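Local structure of putative isochorismatase (Streptomyces avermitilis, 3KL2) at residues A[22-34]-A[68-81]. The protein is probably a hydrolase of the isochorismatase-like family, although its substrate and biological role are not established. Numbering follows the deposited sequence.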
loop_
_atom_site.group_PDB
_atom_site.type_symbol
_atom_site.label_atom_id
_atom_site.label_comp_id
_atom_site.label_asym_id
_atom_site.label_seq_id
_atom_site.Cartn_x
_atom_site.Cartn_y
_atom_site.Cartn_z
ATOM N N ASP A 22 16.205 -5.309 -20.172
ATOM C CA ASP A 22 15.177 -5.655 -21.166
ATOM C C ASP A 22 14.294 -4.425 -21.371
ATOM O O ASP A 22 13.658 -3.989 -20.427
ATOM C CB ASP A 22 14.311 -6.852 -20.690
ATOM C CG ASP A 22 13.258 -7.281 -21.734
ATOM O OD1 ASP A 22 12.575 -8.326 -21.546
ATOM O OD2 ASP A 22 13.095 -6.553 -22.732
ATOM N N PRO A 23 14.244 -3.877 -22.603
ATOM C CA PRO A 23 13.467 -2.648 -22.863
ATOM C C PRO A 23 12.008 -2.725 -22.473
ATOM O O PRO A 23 11.461 -1.753 -21.980
ATOM C CB PRO A 23 13.604 -2.449 -24.386
ATOM C CG PRO A 23 14.889 -3.130 -24.752
ATOM C CD PRO A 23 15.059 -4.274 -23.779
ATOM N N ALA A 24 11.396 -3.890 -22.668
ATOM C CA ALA A 24 9.962 -4.102 -22.398
ATOM C C ALA A 24 9.592 -4.204 -20.917
ATOM O O ALA A 24 8.417 -4.256 -20.585
ATOM C CB ALA A 24 9.503 -5.384 -23.116
ATOM N N ARG A 25 10.597 -4.300 -20.050
ATOM C CA ARG A 25 10.417 -4.533 -18.624
ATOM C C ARG A 25 11.124 -3.456 -17.781
ATOM O O ARG A 25 11.329 -3.650 -16.569
ATOM C CB ARG A 25 10.977 -5.913 -18.248
ATOM C CG ARG A 25 9.960 -7.047 -18.224
ATOM C CD ARG A 25 10.276 -8.131 -19.219
ATOM N NE ARG A 25 9.302 -9.233 -19.137
ATOM C CZ ARG A 25 8.610 -9.758 -20.161
ATOM N NH1 ARG A 25 8.743 -9.326 -21.420
ATOM N NH2 ARG A 25 7.767 -10.753 -19.915
ATOM N N THR A 26 11.447 -2.325 -18.423
ATOM C CA THR A 26 12.338 -1.310 -17.868
ATOM C C THR A 26 11.686 0.061 -17.977
ATOM O O THR A 26 10.892 0.288 -18.861
ATOM C CB THR A 26 13.734 -1.322 -18.567
ATOM O OG1 THR A 26 14.325 -2.621 -18.432
ATOM C CG2 THR A 26 14.681 -0.285 -17.955
ATOM N N ALA A 27 11.999 0.949 -17.044
ATOM C CA ALA A 27 11.387 2.261 -16.971
ATOM C C ALA A 27 12.353 3.219 -16.313
ATOM O O ALA A 27 12.884 2.927 -15.223
ATOM C CB ALA A 27 10.174 2.206 -16.175
ATOM N N ILE A 28 12.561 4.370 -16.947
ATOM C CA ILE A 28 13.400 5.393 -16.356
ATOM C C ILE A 28 12.387 6.198 -15.560
ATOM O O ILE A 28 11.327 6.484 -16.067
ATOM C CB ILE A 28 14.130 6.247 -17.438
ATOM C CG1 ILE A 28 14.921 5.352 -18.423
ATOM C CG2 ILE A 28 15.073 7.263 -16.793
ATOM C CD1 ILE A 28 16.150 4.621 -17.796
ATOM N N VAL A 29 12.661 6.485 -14.300
ATOM C CA VAL A 29 11.749 7.239 -13.456
ATOM C C VAL A 29 12.505 8.466 -12.942
ATOM O O VAL A 29 13.507 8.322 -12.239
ATOM C CB VAL A 29 11.244 6.381 -12.292
ATOM C CG1 VAL A 29 10.246 7.140 -11.491
ATOM C CG2 VAL A 29 10.652 5.006 -12.833
ATOM N N LEU A 30 12.029 9.652 -13.333
ATOM C CA LEU A 30 12.686 10.940 -13.080
ATOM C C LEU A 30 11.954 11.751 -12.013
ATOM O O LEU A 30 10.843 12.228 -12.239
ATOM C CB LEU A 30 12.700 11.762 -14.366
ATOM C CG LEU A 30 13.436 11.079 -15.524
ATOM C CD1 LEU A 30 13.390 11.987 -16.793
ATOM C CD2 LEU A 30 14.906 10.694 -15.106
ATOM N N ILE A 31 12.577 11.914 -10.853
ATOM C CA ILE A 31 11.870 12.440 -9.712
ATOM C C ILE A 31 12.179 13.906 -9.602
ATOM O O ILE A 31 13.331 14.283 -9.371
ATOM C CB ILE A 31 12.265 11.762 -8.398
ATOM C CG1 ILE A 31 11.985 10.261 -8.463
ATOM C CG2 ILE A 31 11.488 12.391 -7.217
ATOM C CD1 ILE A 31 12.368 9.480 -7.190
ATOM N N GLU A 32 11.134 14.716 -9.740
ATOM C CA GLU A 32 11.187 16.139 -9.463
ATOM C C GLU A 32 12.220 16.960 -10.245
ATOM O O GLU A 32 12.814 17.912 -9.708
ATOM C CB GLU A 32 11.346 16.343 -7.961
ATOM C CG GLU A 32 9.989 16.160 -7.260
ATOM C CD GLU A 32 10.098 15.566 -5.896
ATOM O OE1 GLU A 32 9.166 14.809 -5.556
ATOM O OE2 GLU A 32 11.114 15.833 -5.200
ATOM N N TYR A 33 12.388 16.659 -11.532
ATOM C CA TYR A 33 13.192 17.537 -12.334
ATOM C C TYR A 33 12.396 18.782 -12.704
ATOM O O TYR A 33 12.139 19.009 -13.880
ATOM C CB TYR A 33 13.674 16.835 -13.565
ATOM C CG TYR A 33 14.774 15.826 -13.342
ATOM C CD1 TYR A 33 16.100 16.132 -13.593
ATOM C CD2 TYR A 33 14.471 14.545 -12.907
ATOM C CE1 TYR A 33 17.110 15.158 -13.432
ATOM C CE2 TYR A 33 15.457 13.599 -12.719
ATOM C CZ TYR A 33 16.766 13.906 -13.001
ATOM O OH TYR A 33 17.687 12.914 -12.817
ATOM N N GLN A 34 12.033 19.575 -11.684
ATOM C CA GLN A 34 11.221 20.750 -11.836
ATOM C C GLN A 34 12.064 21.991 -11.600
ATOM O O GLN A 34 13.037 21.933 -10.856
ATOM C CB GLN A 34 10.051 20.745 -10.838
ATOM C CG GLN A 34 8.958 19.699 -11.163
ATOM C CD GLN A 34 8.204 19.302 -9.960
ATOM O OE1 GLN A 34 8.639 18.404 -9.232
ATOM N NE2 GLN A 34 7.116 20.012 -9.671
ATOM N N ALA A 68 17.583 6.160 -23.640
ATOM C CA ALA A 68 16.396 5.399 -23.254
ATOM C C ALA A 68 15.394 5.405 -24.405
ATOM O O ALA A 68 14.981 4.343 -24.860
ATOM C CB ALA A 68 15.783 5.966 -21.993
ATOM N N ARG A 69 15.040 6.585 -24.904
ATOM C CA ARG A 69 14.163 6.679 -26.073
ATOM C C ARG A 69 14.690 5.799 -27.220
ATOM O O ARG A 69 13.954 4.937 -27.721
ATOM C CB ARG A 69 13.982 8.137 -26.545
ATOM C CG ARG A 69 13.417 9.067 -25.457
ATOM C CD ARG A 69 12.500 10.180 -25.997
ATOM N NE ARG A 69 11.697 10.806 -24.930
ATOM C CZ ARG A 69 12.047 11.908 -24.256
ATOM N NH1 ARG A 69 13.197 12.552 -24.503
ATOM N NH2 ARG A 69 11.241 12.401 -23.333
ATOM N N GLN A 70 15.955 5.988 -27.604
ATOM C CA GLN A 70 16.548 5.191 -28.695
ATOM C C GLN A 70 16.271 3.692 -28.509
ATOM O O GLN A 70 15.979 3.018 -29.473
ATOM C CB GLN A 70 18.058 5.441 -28.870
ATOM N N ALA A 71 16.340 3.186 -27.282
ATOM C CA ALA A 71 16.074 1.764 -27.014
ATOM C C ALA A 71 14.587 1.429 -26.773
ATOM O O ALA A 71 14.249 0.261 -26.636
ATOM C CB ALA A 71 16.930 1.273 -25.828
ATOM N N GLY A 72 13.715 2.438 -26.717
ATOM C CA GLY A 72 12.276 2.225 -26.556
ATOM C C GLY A 72 11.839 2.044 -25.116
ATOM O O GLY A 72 10.840 1.371 -24.858
ATOM N N VAL A 73 12.569 2.659 -24.172
ATOM C CA VAL A 73 12.304 2.501 -22.758
ATOM C C VAL A 73 11.387 3.628 -22.206
ATOM O O VAL A 73 11.677 4.826 -22.328
ATOM C CB VAL A 73 13.621 2.364 -21.953
ATOM C CG1 VAL A 73 13.337 2.335 -20.439
ATOM C CG2 VAL A 73 14.345 1.086 -22.379
ATOM N N PRO A 74 10.260 3.240 -21.612
ATOM C CA PRO A 74 9.366 4.250 -21.077
ATOM C C PRO A 74 10.102 5.195 -20.131
ATOM O O PRO A 74 10.851 4.751 -19.258
ATOM C CB PRO A 74 8.332 3.437 -20.323
ATOM C CG PRO A 74 8.342 2.108 -20.996
ATOM C CD PRO A 74 9.730 1.877 -21.444
ATOM N N ILE A 75 9.941 6.491 -20.381
ATOM C CA ILE A 75 10.423 7.530 -19.515
ATOM C C ILE A 75 9.207 7.960 -18.706
ATOM O O ILE A 75 8.202 8.290 -19.284
ATOM C CB ILE A 75 10.927 8.713 -20.348
ATOM C CG1 ILE A 75 11.933 8.250 -21.440
ATOM C CG2 ILE A 75 11.525 9.759 -19.482
ATOM C CD1 ILE A 75 13.135 7.404 -20.967
ATOM N N MET A 76 9.296 7.947 -17.379
ATOM C CA MET A 76 8.196 8.347 -16.492
ATOM C C MET A 76 8.607 9.526 -15.592
ATOM O O MET A 76 9.549 9.389 -14.838
ATOM C CB MET A 76 7.862 7.180 -15.599
ATOM C CG MET A 76 7.345 5.965 -16.357
ATOM S SD MET A 76 6.693 4.728 -15.269
ATOM C CE MET A 76 6.363 3.525 -16.523
ATOM N N HIS A 77 7.899 10.662 -15.650
ATOM C CA HIS A 77 8.244 11.848 -14.858
ATOM C C HIS A 77 7.396 11.909 -13.614
ATOM O O HIS A 77 6.186 11.716 -13.666
ATOM C CB HIS A 77 7.968 13.146 -15.651
ATOM C CG HIS A 77 8.767 13.301 -16.914
ATOM N ND1 HIS A 77 10.050 13.810 -16.928
ATOM C CD2 HIS A 77 8.432 13.084 -18.211
ATOM C CE1 HIS A 77 10.474 13.881 -18.180
ATOM N NE2 HIS A 77 9.514 13.447 -18.978
ATOM N N ALA A 78 8.015 12.267 -12.495
ATOM C CA ALA A 78 7.335 12.260 -11.212
ATOM C C ALA A 78 7.548 13.597 -10.559
ATOM O O ALA A 78 8.395 13.740 -9.701
ATOM C CB ALA A 78 7.831 11.122 -10.339
ATOM N N PRO A 79 6.774 14.607 -10.987
ATOM C CA PRO A 79 6.842 15.927 -10.401
ATOM C C PRO A 79 6.005 15.980 -9.158
ATOM O O PRO A 79 5.062 15.219 -9.027
ATOM C CB PRO A 79 6.252 16.823 -11.497
ATOM C CG PRO A 79 5.205 15.994 -12.120
ATOM C CD PRO A 79 5.770 14.542 -12.052
ATOM N N ILE A 80 6.347 16.849 -8.230
ATOM C CA ILE A 80 5.509 17.057 -7.054
ATOM C C ILE A 80 4.848 18.436 -7.215
ATOM O O ILE A 80 5.523 19.379 -7.643
ATOM C CB ILE A 80 6.372 16.936 -5.783
ATOM C CG1 ILE A 80 5.527 17.031 -4.515
ATOM C CG2 ILE A 80 7.400 18.022 -5.701
ATOM C CD1 ILE A 80 6.370 17.172 -3.236
ATOM N N THR A 81 3.564 18.575 -6.879
ATOM C CA THR A 81 2.861 19.863 -6.986
ATOM C C THR A 81 1.846 19.980 -5.876
ATOM O O THR A 81 1.405 18.938 -5.390
ATOM C CB THR A 81 2.033 19.938 -8.280
ATOM O OG1 THR A 81 1.017 18.948 -8.198
ATOM C CG2 THR A 81 2.851 19.695 -9.507
#
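Strands 26-31 and 75-78 run parallel, their axes 4.7 Å apart and 20° askew, joined by five backbone hydrogen bonds from Ile28 N-Pro74 O to Glu32 N-Ala78 O. On the face carrying Ile28 and Leu30, Ile28 CG1, turned beside its own backbone N (chi1 -54°), packs against Ala68 CB of helix 57-71 and Ile75 CD1, 3.7 Å from each. Leu30 CD1 lies 3.7 Å from His77 CE1, side by side; His77 NE2 is hydrogen-bonded to Asp125 OD2. On the other face, Met76 CE meets Ala27 CB, and Leu142, Ile145 and Leu146 of helix 142-149 cover the Met76 side chain. The adjacent strands are joined through helix 57-71, ended by a Schellman motif at Gly72, in a beta-alpha-beta crossover of the central parallel isochorismatase sheet. The Gln34 amide grips Ile80 twice: OE1 accepts from Ile80 N (2.9 Å), and NE2 gives a straight bond to Ile80 O (2.7 Å, 168°) in the amide plane; NE2 is also hydrogen-bonded to Ala113 O. Replacing Gln34 by an alanine is likely to strip Ile80 and Ala113 O of these mates and free 79-81 to shift. Glu32, salt-bridged to Lys131, crosses Ile80 at a slant, its CG 3.5 Å from Ile80 CG2.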